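Local coordinates for protein lipoxygenase (Cyanothece sp., PDB 5EK8) that probably inserts molecular oxygen into polyunsaturated fatty acids as a non-heme iron 9R-lipoxygenase, at residues Leu221-Ile224 against Gln225-Pro229; Asp247-Phe250 against Val251-Leu255; Phe277-Asp280 against Asn281-Lys284; Asp335-Lys338 against Trp339-Lys343; Glu599-Pro602 against Asn603-Pro606. All coordinates share one frame; numbering follows the deposited sequence.

Interaction 1 of 5, residues Leu221-Ile224 against Gln225-Pro229; sequences LTQI and QADYP
Gln225, Ala226 and Asp227 give their backbone N-H groups to the carbonyls four residues earlier, those of Leu221, Thr222 and Gln223, and so build the short alpha helix 221-227. Gln225 N lies 2.9 Å from Leu221 O, and the other two bonds match it. The pattern fades at Tyr228, whose N makes a weak bond of 3.4 Å to Ile224 O and also bonds to Gln225 O at 3.3 Å. Ile224 and Tyr228, one turn apart, run side by side in the same direction. With CG beside the backbone N (chi1 -69°), the phenol brings its edge to Ile224: Tyr228 CD2 is 3.1 Å from Ile224 O, and Ile224 CG2 lies in the ring plane, 3.9 Å from Tyr228 CE2. A branched aliphatic residue and an aromatic one fit this buried side. Gln223 and Asp227 make a looser pair, Gln223 CG lying 4.0 Å from Asp227 OD2, with amide and carboxylate planes 74° apart. Asp227 turns its charge to Lys207 and His208, Tyr228 OH is hydrogen-bonded to Thr612, and the Gln225 amide is held by Leu584 N and Gly582 O. Helix 221-227 thus rests against helix 188-214 through Gln223, Ile224 and Tyr228, and against helix 608-623 through Leu221, Ile224 and Tyr228.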
loop_
_atom_site.group_PDB
_atom_site.type_symbol
_atom_site.label_atom_id
_atom_site.label_comp_id
_atom_site.label_asym_id
_atom_site.label_seq_id
_atom_site.Cartn_x
_atom_site.Cartn_y
_atom_site.Cartn_z
ATOM N N LEU A 221 -16.871 -8.290 26.136
ATOM C CA LEU A 221 -16.416 -7.185 25.308
ATOM C C LEU A 221 -15.777 -6.108 26.172
ATOM O O LEU A 221 -14.819 -5.450 25.768
ATOM C CB LEU A 221 -17.574 -6.608 24.506
ATOM C CG LEU A 221 -17.372 -6.686 22.993
ATOM C CD1 LEU A 221 -17.351 -8.136 22.518
ATOM C CD2 LEU A 221 -18.449 -5.881 22.287
ATOM N N THR A 222 -16.316 -5.946 27.375
ATOM C CA THR A 222 -15.777 -5.005 28.349
ATOM C C THR A 222 -14.342 -5.355 28.744
ATOM O O THR A 222 -13.469 -4.483 28.805
ATOM C CB THR A 222 -16.645 -4.965 29.609
ATOM O OG1 THR A 222 -18.004 -4.700 29.238
ATOM C CG2 THR A 222 -16.151 -3.886 30.559
ATOM N N GLN A 223 -14.110 -6.638 29.003
ATOM C CA GLN A 223 -12.793 -7.128 29.394
ATOM C C GLN A 223 -11.770 -6.990 28.262
ATOM O O GLN A 223 -10.632 -6.562 28.488
ATOM C CB GLN A 223 -12.891 -8.584 29.841
ATOM C CG GLN A 223 -11.606 -9.156 30.397
ATOM C CD GLN A 223 -11.775 -10.588 30.860
ATOM O OE1 GLN A 223 -12.888 -11.027 31.163
ATOM N NE2 GLN A 223 -10.674 -11.333 30.903
ATOM N N ILE A 224 -12.182 -7.355 27.048
ATOM C CA ILE A 224 -11.328 -7.227 25.869
ATOM C C ILE A 224 -10.953 -5.773 25.647
ATOM O O ILE A 224 -9.788 -5.451 25.403
ATOM C CB ILE A 224 -12.014 -7.769 24.596
ATOM C CG1 ILE A 224 -12.234 -9.274 24.708
ATOM C CG2 ILE A 224 -11.178 -7.472 23.357
ATOM C CD1 ILE A 224 -12.989 -9.855 23.540
ATOM N N GLN A 225 -11.943 -4.892 25.740
ATOM C CA GLN A 225 -11.696 -3.473 25.533
ATOM C C GLN A 225 -10.740 -2.922 26.591
ATOM O O GLN A 225 -9.784 -2.219 26.266
ATOM C CB GLN A 225 -13.001 -2.692 25.550
ATOM C CG GLN A 225 -12.868 -1.300 24.968
ATOM C CD GLN A 225 -12.720 -1.314 23.455
ATOM O OE1 GLN A 225 -13.704 -1.455 22.719
ATOM N NE2 GLN A 225 -11.488 -1.169 22.984
ATOM N N ALA A 226 -11.003 -3.257 27.852
ATOM C CA ALA A 226 -10.161 -2.822 28.964
ATOM C C ALA A 226 -8.715 -3.276 28.810
ATOM O O ALA A 226 -7.788 -2.508 29.077
ATOM C CB ALA A 226 -10.725 -3.333 30.281
ATOM N N ASP A 227 -8.527 -4.520 28.377
ATOM C CA ASP A 227 -7.190 -5.106 28.308
ATOM C C ASP A 227 -6.313 -4.485 27.213
ATOM O O ASP A 227 -5.086 -4.611 27.253
ATOM C CB ASP A 227 -7.284 -6.621 28.113
ATOM C CG ASP A 227 -7.639 -7.349 29.400
ATOM O OD1 ASP A 227 -7.720 -6.687 30.456
ATOM O OD2 ASP A 227 -7.829 -8.584 29.365
ATOM N N TYR A 228 -6.936 -3.821 26.244
ATOM C CA TYR A 228 -6.192 -3.028 25.267
ATOM C C TYR A 228 -6.223 -1.560 25.674
ATOM O O TYR A 228 -7.130 -1.137 26.385
ATOM C CB TYR A 228 -6.765 -3.185 23.855
ATOM C CG TYR A 228 -6.560 -4.542 23.217
ATOM C CD1 TYR A 228 -5.338 -4.898 22.666
ATOM C CD2 TYR A 228 -7.604 -5.453 23.137
ATOM C CE1 TYR A 228 -5.157 -6.135 22.071
ATOM C CE2 TYR A 228 -7.433 -6.692 22.544
ATOM C CZ TYR A 228 -6.209 -7.028 22.013
ATOM O OH TYR A 228 -6.041 -8.260 21.425
ATOM N N PRO A 229 -5.220 -0.781 25.243
ATOM C CA PRO A 229 -5.255 0.666 25.486
ATOM C C PRO A 229 -6.474 1.325 24.849
ATOM O O PRO A 229 -7.029 0.776 23.905
ATOM C CB PRO A 229 -3.952 1.173 24.845
ATOM C CG PRO A 229 -3.414 0.033 24.053
ATOM C CD PRO A 229 -3.927 -1.212 24.690
#

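Interaction 2 of 5, residues Asp247-Phe250 against Val251-Leu255; sequences DEYF and VLRVL
Tyr249 and Arg253 run side by side along one flank of helix 247-256, with the arginine's aliphatic part laid over one face of the phenol. Arg253 CG makes a CH-pi contact 3.6 Å from the centroid of the Tyr249 ring, 22° off its normal. Beyond it the chain, bent at chi2 and chi3, passes the phenol, Arg253 CD being 3.7 Å from Tyr249 OH, and the guanidinium is turned almost parallel to the ring, the planes 11° apart. Arginine suits this place because its methylenes cover the aromatic face while its charged end reaches Glu580 in a salt bridge. On another flank Phe250 and Val254 cross obliquely: Val254 CG2 stands over the Phe250 face, 4.2 Å from the ring centroid. Each pair is also joined by an i to i+4 backbone bond, Arg253 N to Tyr249 O and Val254 N to Phe250 O. Tyr249 faces helix 232-239, whereas Phe250 packs on strand 303-313 and on helix 337-377.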
loop_
_atom_site.group_PDB
_atom_site.type_symbol
_atom_site.label_atom_id
_atom_site.label_comp_id
_atom_site.label_asym_id
_atom_site.label_seq_id
_atom_site.Cartn_x
_atom_site.Cartn_y
_atom_site.Cartn_z
ATOM N N ASP A 247 -24.639 13.377 16.541
ATOM C CA ASP A 247 -24.785 13.650 15.111
ATOM C C ASP A 247 -23.628 14.470 14.544
ATOM O O ASP A 247 -23.174 14.228 13.418
ATOM C CB ASP A 247 -26.107 14.374 14.836
ATOM C CG ASP A 247 -27.317 13.487 15.055
ATOM O OD1 ASP A 247 -28.454 14.013 15.047
ATOM O OD2 ASP A 247 -27.130 12.265 15.248
ATOM N N GLU A 248 -23.170 15.445 15.323
ATOM C CA GLU A 248 -22.066 16.310 14.922
ATOM C C GLU A 248 -20.827 15.479 14.606
ATOM O O GLU A 248 -20.150 15.686 13.589
ATOM C CB GLU A 248 -21.750 17.327 16.026
ATOM C CG GLU A 248 -22.901 18.274 16.389
ATOM C CD GLU A 248 -23.997 17.602 17.205
ATOM O OE1 GLU A 248 -23.769 16.483 17.710
ATOM O OE2 GLU A 248 -25.088 18.189 17.336
ATOM N N TYR A 249 -20.552 14.522 15.483
ATOM C CA TYR A 249 -19.388 13.665 15.340
ATOM C C TYR A 249 -19.582 12.675 14.197
ATOM O O TYR A 249 -18.632 12.350 13.483
ATOM C CB TYR A 249 -19.096 12.922 16.647
ATOM C CG TYR A 249 -17.749 12.245 16.641
ATOM C CD1 TYR A 249 -16.579 12.992 16.723
ATOM C CD2 TYR A 249 -17.642 10.863 16.535
ATOM C CE1 TYR A 249 -15.341 12.384 16.700
ATOM C CE2 TYR A 249 -16.411 10.244 16.513
ATOM C CZ TYR A 249 -15.260 11.007 16.594
ATOM O OH TYR A 249 -14.028 10.390 16.575
ATOM N N PHE A 250 -20.816 12.203 14.034
ATOM C CA PHE A 250 -21.170 11.314 12.933
ATOM C C PHE A 250 -20.823 11.961 11.598
ATOM O O PHE A 250 -20.162 11.353 10.747
ATOM C CB PHE A 250 -22.658 10.963 12.986
ATOM C CG PHE A 250 -23.119 10.076 11.863
ATOM C CD1 PHE A 250 -23.828 10.601 10.794
ATOM C CD2 PHE A 250 -22.852 8.716 11.882
ATOM C CE1 PHE A 250 -24.263 9.784 9.764
ATOM C CE2 PHE A 250 -23.284 7.895 10.852
ATOM C CZ PHE A 250 -23.990 8.429 9.792
ATOM N N VAL A 251 -21.259 13.207 11.440
ATOM C CA VAL A 251 -20.982 13.977 10.232
ATOM C C VAL A 251 -19.489 14.225 10.065
ATOM O O VAL A 251 -18.928 14.010 8.981
ATOM C CB VAL A 251 -21.725 15.327 10.253
ATOM C CG1 VAL A 251 -21.206 16.242 9.155
ATOM C CG2 VAL A 251 -23.218 15.102 10.116
ATOM N N LEU A 252 -18.848 14.671 11.142
ATOM C CA LEU A 252 -17.413 14.937 11.109
ATOM C C LEU A 252 -16.611 13.724 10.637
ATOM O O LEU A 252 -15.668 13.865 9.863
ATOM C CB LEU A 252 -16.917 15.384 12.483
ATOM C CG LEU A 252 -17.177 16.851 12.815
ATOM C CD1 LEU A 252 -16.674 17.172 14.200
ATOM C CD2 LEU A 252 -16.527 17.759 11.777
ATOM N N ARG A 253 -16.995 12.533 11.089
ATOM C CA ARG A 253 -16.244 11.330 10.741
ATOM C C ARG A 253 -16.637 10.801 9.372
ATOM O O ARG A 253 -15.851 10.118 8.715
ATOM C CB ARG A 253 -16.432 10.247 11.801
ATOM C CG ARG A 253 -15.890 10.641 13.166
ATOM C CD ARG A 253 -14.535 11.337 13.058
ATOM N NE ARG A 253 -13.451 10.401 12.768
ATOM C CZ ARG A 253 -12.182 10.757 12.590
ATOM N NH1 ARG A 253 -11.260 9.837 12.336
ATOM N NH2 ARG A 253 -11.835 12.033 12.662
ATOM N N VAL A 254 -17.854 11.111 8.940
ATOM C CA VAL A 254 -18.238 10.816 7.568
ATOM C C VAL A 254 -17.348 11.619 6.624
ATOM O O VAL A 254 -16.870 11.108 5.607
ATOM C CB VAL A 254 -19.722 11.137 7.307
ATOM C CG1 VAL A 254 -19.984 11.316 5.817
ATOM C CG2 VAL A 254 -20.606 10.037 7.877
ATOM N N LEU A 255 -17.106 12.875 6.993
ATOM C CA LEU A 255 -16.295 13.780 6.178
ATOM C C LEU A 255 -14.800 13.474 6.214
ATOM O O LEU A 255 -14.145 13.401 5.172
ATOM C CB LEU A 255 -16.508 15.227 6.622
ATOM C CG LEU A 255 -17.769 15.937 6.134
ATOM C CD1 LEU A 255 -17.825 17.339 6.721
ATOM C CD2 LEU A 255 -17.824 15.976 4.606
#

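Interaction 3 of 5, residues Phe277-Asp280 against Asn281-Lys284; sequences FIWD and NYEK
Tyr282 sets its phenol aslant the indole of Trp279, and the side chains come closest where Tyr282 CD2 lies 4.0 Å from Trp279 CE3. The CB methylene of Asn281 lies over one face of the phenol, 3.6 Å above the centre of the Tyr282 ring. Both contacts arise in a type I beta turn from Trp279 to Tyr282, closed by Tyr282 N bonding to Trp279 O at 3.0 Å, with an N-H...O angle of 161°. The donor stands 49° above the carbonyl plane; Arg314 NH1 bonds to the same oxygen. With chi1 at -47°, CG sits beside the backbone N, and the ring folds back until Tyr282 CE2 is 4.0 Å from Ile278 O, at the ring edge. Tyr282 OH is hydrogen-bonded to Ile505 N. Replacing Tyr282 by an alanine would probably leave Trp279 CE3 and Asn281 CB without their aromatic partner and Ile505 N without its acceptor. Water 1 donates to Ile278 O, just before the turn, at 3.0 Å and accepts from Asn281 N at 2.9 Å. Several of the turn's backbone polar groups thus find partners in a cross-turn bond, a water and side chains such as Arg314, while its aromatic groups pack together.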
loop_
_atom_site.group_PDB
_atom_site.type_symbol
_atom_site.label_atom_id
_atom_site.label_comp_id
_atom_site.label_asym_id
_atom_site.label_seq_id
_atom_site.Cartn_x
_atom_site.Cartn_y
_atom_site.Cartn_z
ATOM N N PHE A 277 -23.993 2.774 0.444
ATOM C CA PHE A 277 -23.281 1.512 0.466
ATOM C C PHE A 277 -24.260 0.385 0.165
ATOM O O PHE A 277 -25.115 0.052 0.990
ATOM C CB PHE A 277 -22.585 1.303 1.809
ATOM C CG PHE A 277 -21.498 2.304 2.083
ATOM C CD1 PHE A 277 -20.383 2.378 1.261
ATOM C CD2 PHE A 277 -21.589 3.171 3.164
ATOM C CE1 PHE A 277 -19.386 3.296 1.503
ATOM C CE2 PHE A 277 -20.593 4.093 3.415
ATOM C CZ PHE A 277 -19.487 4.155 2.586
ATOM N N ILE A 278 -24.134 -0.178 -1.034
ATOM C CA ILE A 278 -24.998 -1.263 -1.491
ATOM C C ILE A 278 -24.170 -2.497 -1.839
ATOM O O ILE A 278 -23.198 -2.416 -2.589
ATOM C CB ILE A 278 -25.843 -0.845 -2.715
ATOM C CG1 ILE A 278 -26.981 0.085 -2.289
ATOM C CG2 ILE A 278 -26.415 -2.064 -3.406
ATOM C CD1 ILE A 278 -26.644 1.549 -2.391
ATOM N N TRP A 279 -24.571 -3.640 -1.295
ATOM C CA TRP A 279 -23.768 -4.854 -1.378
ATOM C C TRP A 279 -24.442 -5.942 -2.207
ATOM O O TRP A 279 -24.066 -7.113 -2.124
ATOM C CB TRP A 279 -23.469 -5.378 0.032
ATOM C CG TRP A 279 -23.030 -4.298 0.972
ATOM C CD1 TRP A 279 -23.833 -3.501 1.740
ATOM C CD2 TRP A 279 -21.685 -3.885 1.236
ATOM N NE1 TRP A 279 -23.068 -2.617 2.467
ATOM C CE2 TRP A 279 -21.747 -2.833 2.175
ATOM C CE3 TRP A 279 -20.433 -4.302 0.771
ATOM C CZ2 TRP A 279 -20.606 -2.195 2.657
ATOM C CZ3 TRP A 279 -19.300 -3.662 1.249
ATOM C CH2 TRP A 279 -19.396 -2.624 2.185
ATOM N N ASP A 280 -25.428 -5.554 -3.012
ATOM C CA ASP A 280 -26.176 -6.511 -3.830
ATOM C C ASP A 280 -25.266 -7.342 -4.738
ATOM O O ASP A 280 -25.614 -8.457 -5.135
ATOM C CB ASP A 280 -27.225 -5.790 -4.676
ATOM C CG ASP A 280 -28.282 -5.110 -3.836
ATOM O OD1 ASP A 280 -28.899 -4.138 -4.322
ATOM O OD2 ASP A 280 -28.491 -5.541 -2.684
ATOM N N ASN A 281 -24.091 -6.794 -5.036
ATOM C CA ASN A 281 -23.120 -7.425 -5.924
ATOM C C ASN A 281 -22.277 -8.534 -5.286
ATOM O O ASN A 281 -21.559 -9.251 -5.982
ATOM C CB ASN A 281 -22.176 -6.359 -6.476
ATOM C CG ASN A 281 -22.126 -6.348 -7.979
ATOM O OD1 ASN A 281 -23.099 -6.693 -8.652
ATOM N ND2 ASN A 281 -20.985 -5.950 -8.521
ATOM N N TYR A 282 -22.353 -8.671 -3.965
ATOM C CA TYR A 282 -21.362 -9.469 -3.242
ATOM C C TYR A 282 -21.935 -10.608 -2.407
ATOM O O TYR A 282 -23.080 -10.561 -1.952
ATOM C CB TYR A 282 -20.528 -8.545 -2.358
ATOM C CG TYR A 282 -20.068 -7.325 -3.114
ATOM C CD1 TYR A 282 -19.101 -7.429 -4.106
ATOM C CD2 TYR A 282 -20.619 -6.075 -2.865
ATOM C CE1 TYR A 282 -18.683 -6.323 -4.821
ATOM C CE2 TYR A 282 -20.202 -4.954 -3.573
ATOM C CZ TYR A 282 -19.235 -5.088 -4.553
ATOM O OH TYR A 282 -18.816 -3.987 -5.264
ATOM N N GLU A 283 -21.117 -11.639 -2.226
ATOM C CA GLU A 283 -21.510 -12.813 -1.464
ATOM C C GLU A 283 -21.346 -12.592 0.043
ATOM O O GLU A 283 -20.244 -12.342 0.531
ATOM C CB GLU A 283 -20.693 -14.025 -1.910
ATOM C CG GLU A 283 -21.204 -15.344 -1.375
ATOM C CD GLU A 283 -20.268 -16.497 -1.675
ATOM O OE1 GLU A 283 -19.135 -16.241 -2.137
ATOM O OE2 GLU A 283 -20.666 -17.659 -1.447
ATOM N N LYS A 284 -22.457 -12.679 0.768
ATOM C CA LYS A 284 -22.447 -12.573 2.220
ATOM C C LYS A 284 -21.946 -13.877 2.821
ATOM O O LYS A 284 -22.249 -14.950 2.297
ATOM C CB LYS A 284 -23.849 -12.250 2.750
ATOM C CG LYS A 284 -23.884 -11.883 4.219
ATOM C CD LYS A 284 -25.262 -11.417 4.661
ATOM C CE LYS A 284 -26.237 -12.572 4.746
ATOM N NZ LYS A 284 -25.798 -13.613 5.707
HETATM O O HOH W 1 -23.662 -3.965 -5.071
#

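Interaction 4 of 5, residues Asp335-Lys338 against Trp339-Lys343; sequences DGEK and WLQAK
Gln341 lies alongside Glu337, one turn earlier, both side chains pointing the same way. Its CB lies 3.4 Å from Glu337 O, the carbonyl that also takes the Gln341 N-H at 2.9 Å. With chi1 at -71°, CG stays beside the backbone N and passes the same oxygen; CD follows 3.2 Å from Glu337 O. At the tip the amide divides its neighbours: NE2 is 3.7 Å from Glu337 CG, and OE1 is 3.9 Å from Lys338 CG. The amide plane stands 89° from the Glu337 carboxylate, and its two polar atoms meet methylenes. An alanine at Gln341 would probably uncover the methylenes of Glu337 and Lys338 and set both flexible chains freer to turn. Gly336 stands at the N-cap position, its positive phi of 63° suiting glycine, and its carbonyl accepts from Leu340 N at 3.0 Å. This is the first turn of helix 337-377, which farther along carries the iron ligands His359 and His364, as the long central helix does in lipoxygenases.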
loop_
_atom_site.group_PDB
_atom_site.type_symbol
_atom_site.label_atom_id
_atom_site.label_comp_id
_atom_site.label_asym_id
_atom_site.label_seq_id
_atom_site.Cartn_x
_atom_site.Cartn_y
_atom_site.Cartn_z
ATOM N N ASP A 335 -35.695 9.385 15.946
ATOM C CA ASP A 335 -36.153 8.017 16.165
ATOM C C ASP A 335 -35.370 7.345 17.291
ATOM O O ASP A 335 -35.417 6.124 17.448
ATOM C CB ASP A 335 -36.045 7.199 14.875
ATOM C CG ASP A 335 -37.024 7.659 13.805
ATOM O OD1 ASP A 335 -38.083 8.216 14.162
ATOM O OD2 ASP A 335 -36.738 7.456 12.606
ATOM N N GLY A 336 -34.648 8.153 18.065
ATOM C CA GLY A 336 -33.990 7.699 19.278
ATOM C C GLY A 336 -32.910 6.640 19.138
ATOM O O GLY A 336 -31.894 6.825 18.449
ATOM N N GLU A 337 -33.127 5.517 19.812
ATOM C CA GLU A 337 -32.112 4.477 19.864
ATOM C C GLU A 337 -32.006 3.759 18.526
ATOM O O GLU A 337 -30.947 3.242 18.189
ATOM C CB GLU A 337 -32.398 3.476 20.992
ATOM C CG GLU A 337 -33.340 2.335 20.641
ATOM C CD GLU A 337 -34.802 2.729 20.733
ATOM O OE1 GLU A 337 -35.087 3.934 20.915
ATOM O OE2 GLU A 337 -35.666 1.829 20.638
ATOM N N LYS A 338 -33.091 3.733 17.756
ATOM C CA LYS A 338 -33.029 3.128 16.432
ATOM C C LYS A 338 -32.272 4.053 15.489
ATOM O O LYS A 338 -31.643 3.598 14.529
ATOM C CB LYS A 338 -34.428 2.804 15.904
ATOM C CG LYS A 338 -35.002 1.541 16.540
ATOM C CD LYS A 338 -36.075 0.885 15.694
ATOM C CE LYS A 338 -36.081 -0.626 15.910
ATOM N NZ LYS A 338 -35.853 -0.990 17.342
ATOM N N TRP A 339 -32.307 5.347 15.786
ATOM C CA TRP A 339 -31.452 6.304 15.093
ATOM C C TRP A 339 -29.981 6.029 15.416
ATOM O O TRP A 339 -29.144 5.926 14.510
ATOM C CB TRP A 339 -31.830 7.739 15.467
ATOM C CG TRP A 339 -30.888 8.774 14.931
ATOM C CD1 TRP A 339 -30.134 9.645 15.656
ATOM C CD2 TRP A 339 -30.591 9.039 13.552
ATOM N NE1 TRP A 339 -29.393 10.443 14.819
ATOM C CE2 TRP A 339 -29.652 10.088 13.521
ATOM C CE3 TRP A 339 -31.030 8.495 12.342
ATOM C CZ2 TRP A 339 -29.145 10.603 12.330
ATOM C CZ3 TRP A 339 -30.525 9.006 11.159
ATOM C CH2 TRP A 339 -29.592 10.048 11.163
ATOM N N LEU A 340 -29.671 5.895 16.705
ATOM C CA LEU A 340 -28.296 5.597 17.124
ATOM C C LEU A 340 -27.766 4.290 16.515
ATOM O O LEU A 340 -26.619 4.212 16.046
ATOM C CB LEU A 340 -28.212 5.530 18.652
ATOM C CG LEU A 340 -28.386 6.859 19.394
ATOM C CD1 LEU A 340 -28.832 6.629 20.829
ATOM C CD2 LEU A 340 -27.097 7.660 19.345
ATOM N N GLN A 341 -28.616 3.269 16.519
ATOM C CA GLN A 341 -28.276 1.963 15.960
ATOM C C GLN A 341 -28.080 2.038 14.442
ATOM O O GLN A 341 -27.189 1.385 13.889
ATOM C CB GLN A 341 -29.358 0.941 16.323
ATOM C CG GLN A 341 -29.357 0.568 17.804
ATOM C CD GLN A 341 -30.708 0.080 18.298
ATOM O OE1 GLN A 341 -31.641 -0.112 17.517
ATOM N NE2 GLN A 341 -30.822 -0.110 19.605
ATOM N N ALA A 342 -28.905 2.846 13.779
ATOM C CA ALA A 342 -28.720 3.109 12.354
ATOM C C ALA A 342 -27.351 3.739 12.099
ATOM O O ALA A 342 -26.629 3.335 11.179
ATOM C CB ALA A 342 -29.828 4.009 11.823
ATOM N N LYS A 343 -26.991 4.722 12.923
ATOM C CA LYS A 343 -25.704 5.398 12.770
ATOM C C LYS A 343 -24.540 4.426 12.953
ATOM O O LYS A 343 -23.534 4.495 12.234
ATOM C CB LYS A 343 -25.584 6.563 13.756
ATOM C CG LYS A 343 -26.220 7.852 13.265
ATOM C CD LYS A 343 -26.020 8.987 14.256
ATOM C CE LYS A 343 -26.707 8.694 15.581
ATOM N NZ LYS A 343 -26.739 9.887 16.477
#

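Interaction 5 of 5, residues Glu599-Pro602 against Asn603-Pro606; sequences ETDP and NIAP
Asp601 turns its carboxylate forward onto the backbone of Asn603, and together with Pro602 between them these residues carry the contact. Asp601 OD1 accepts the N-H of Asn603 at 3.0 Å, with an N-H...O angle of 148°; the donor comes to the anti side of the carboxylate, 35° out of its plane. A side-chain oxygen bonded to the N-H two residues on is an Asx turn. CG anti to the backbone N (chi1 -162°) puts the Asp601 carboxylate beside the chain ahead, within reach of that N-H. The backbone carbonyl continues the wrap, Asp601 O taking the N-H of Ala605 at 3.2 Å. Pro602 suits the middle of the turn: its ring restricts phi and it has no N-H needing an acceptor. Asn603 leans its CB on the carboxylate, 3.4 Å from Asp601 OD1. The Ile604 side chain crosses that of Asp601 at about a right angle, Ile604 CG1 lying 3.7 Å from Asp601 OD2. Water 2 bridges two carbonyls, donating to Pro602 O at 3.0 Å and to Pro606 O at 2.6 Å; nearby, Ala605 O is bonded to Arg592 NE. One aspartate thus supplies the acceptors of both direct hydrogen bonds between 599-602 and 603-606, a carboxylate oxygen and a carbonyl, while a water serves two further carbonyls.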
loop_
_atom_site.group_PDB
_atom_site.type_symbol
_atom_site.label_atom_id
_atom_site.label_comp_id
_atom_site.label_asym_id
_atom_site.label_seq_id
_atom_site.Cartn_x
_atom_site.Cartn_y
_atom_site.Cartn_z
ATOM N N GLU A 599 -25.638 -0.887 22.100
ATOM C CA GLU A 599 -24.254 -1.099 21.688
ATOM C C GLU A 599 -23.454 -1.873 22.739
ATOM O O GLU A 599 -22.229 -1.970 22.653
ATOM C CB GLU A 599 -23.575 0.237 21.382
ATOM C CG GLU A 599 -23.588 1.228 22.522
ATOM C CD GLU A 599 -22.646 2.384 22.278
ATOM O OE1 GLU A 599 -23.007 3.305 21.517
ATOM O OE2 GLU A 599 -21.530 2.371 22.839
ATOM N N THR A 600 -24.153 -2.420 23.727
ATOM C CA THR A 600 -23.522 -3.253 24.742
ATOM C C THR A 600 -23.860 -4.718 24.477
ATOM O O THR A 600 -23.297 -5.619 25.098
ATOM C CB THR A 600 -23.972 -2.857 26.167
ATOM O OG1 THR A 600 -25.206 -3.509 26.488
ATOM C CG2 THR A 600 -24.162 -1.351 26.269
ATOM N N ASP A 601 -24.782 -4.940 23.542
ATOM C CA ASP A 601 -25.243 -6.279 23.183
ATOM C C ASP A 601 -24.131 -7.098 22.537
ATOM O O ASP A 601 -23.676 -6.782 21.436
ATOM C CB ASP A 601 -26.445 -6.184 22.237
ATOM C CG ASP A 601 -27.239 -7.477 22.154
ATOM O OD1 ASP A 601 -26.668 -8.559 22.404
ATOM O OD2 ASP A 601 -28.443 -7.406 21.828
ATOM N N PRO A 602 -23.694 -8.165 23.221
ATOM C CA PRO A 602 -22.600 -9.005 22.721
ATOM C C PRO A 602 -23.018 -9.901 21.550
ATOM O O PRO A 602 -22.153 -10.379 20.820
ATOM C CB PRO A 602 -22.222 -9.843 23.947
ATOM C CG PRO A 602 -23.485 -9.941 24.726
ATOM C CD PRO A 602 -24.182 -8.618 24.535
ATOM N N ASN A 603 -24.320 -10.125 21.384
ATOM C CA ASN A 603 -24.833 -10.911 20.263
ATOM C C ASN A 603 -24.785 -10.130 18.956
ATOM O O ASN A 603 -24.533 -10.694 17.895
ATOM C CB ASN A 603 -26.264 -11.372 20.541
ATOM C CG ASN A 603 -26.330 -12.437 21.610
ATOM O OD1 ASN A 603 -25.303 -12.860 22.139
ATOM N ND2 ASN A 603 -27.540 -12.871 21.941
ATOM N N ILE A 604 -25.040 -8.829 19.046
ATOM C CA ILE A 604 -24.936 -7.926 17.905
ATOM C C ILE A 604 -23.479 -7.731 17.497
ATOM O O ILE A 604 -23.129 -7.834 16.325
ATOM C CB ILE A 604 -25.563 -6.548 18.227
ATOM C CG1 ILE A 604 -27.056 -6.690 18.520
ATOM C CG2 ILE A 604 -25.329 -5.569 17.102
ATOM C CD1 ILE A 604 -27.759 -7.663 17.606
ATOM N N ALA A 605 -22.636 -7.455 18.485
ATOM C CA ALA A 605 -21.221 -7.171 18.266
ATOM C C ALA A 605 -20.432 -8.416 17.833
ATOM O O ALA A 605 -20.945 -9.533 17.912
ATOM C CB ALA A 605 -20.632 -6.576 19.538
ATOM N N PRO A 606 -19.191 -8.221 17.341
ATOM C CA PRO A 606 -18.296 -9.351 17.051
ATOM C C PRO A 606 -18.160 -10.321 18.227
ATOM O O PRO A 606 -18.189 -9.887 19.376
ATOM C CB PRO A 606 -16.955 -8.667 16.772
ATOM C CG PRO A 606 -17.320 -7.332 16.240
ATOM C CD PRO A 606 -18.617 -6.937 16.886
HETATM O O HOH W 2 -19.314 -10.603 21.593
#

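Along the chain the contacts come in series, from interaction 1 to interaction 5. Helix 337-377 is shared by interactions 2 to 5: its first turn is interaction 4, and Phe250, Trp279, Ile604 and Ala605 of the other three pack on it. Interactions 2 and 4, centres 15 Å apart, are joined by Asp247 OD2, which meets Lys343 NZ in a salt bridge at 2.7 Å and probably accepts a hydrogen bond from Trp339 NE1. Interactions 1 and 5, centres 14 Å apart, touch where Leu221 packs on Ala605, which links interaction 1 to that helix. Interaction 3 touches none of the others. Interactions 2, 3 and 5 thus join peripheral elements to the helix that bears two iron-binding histidines.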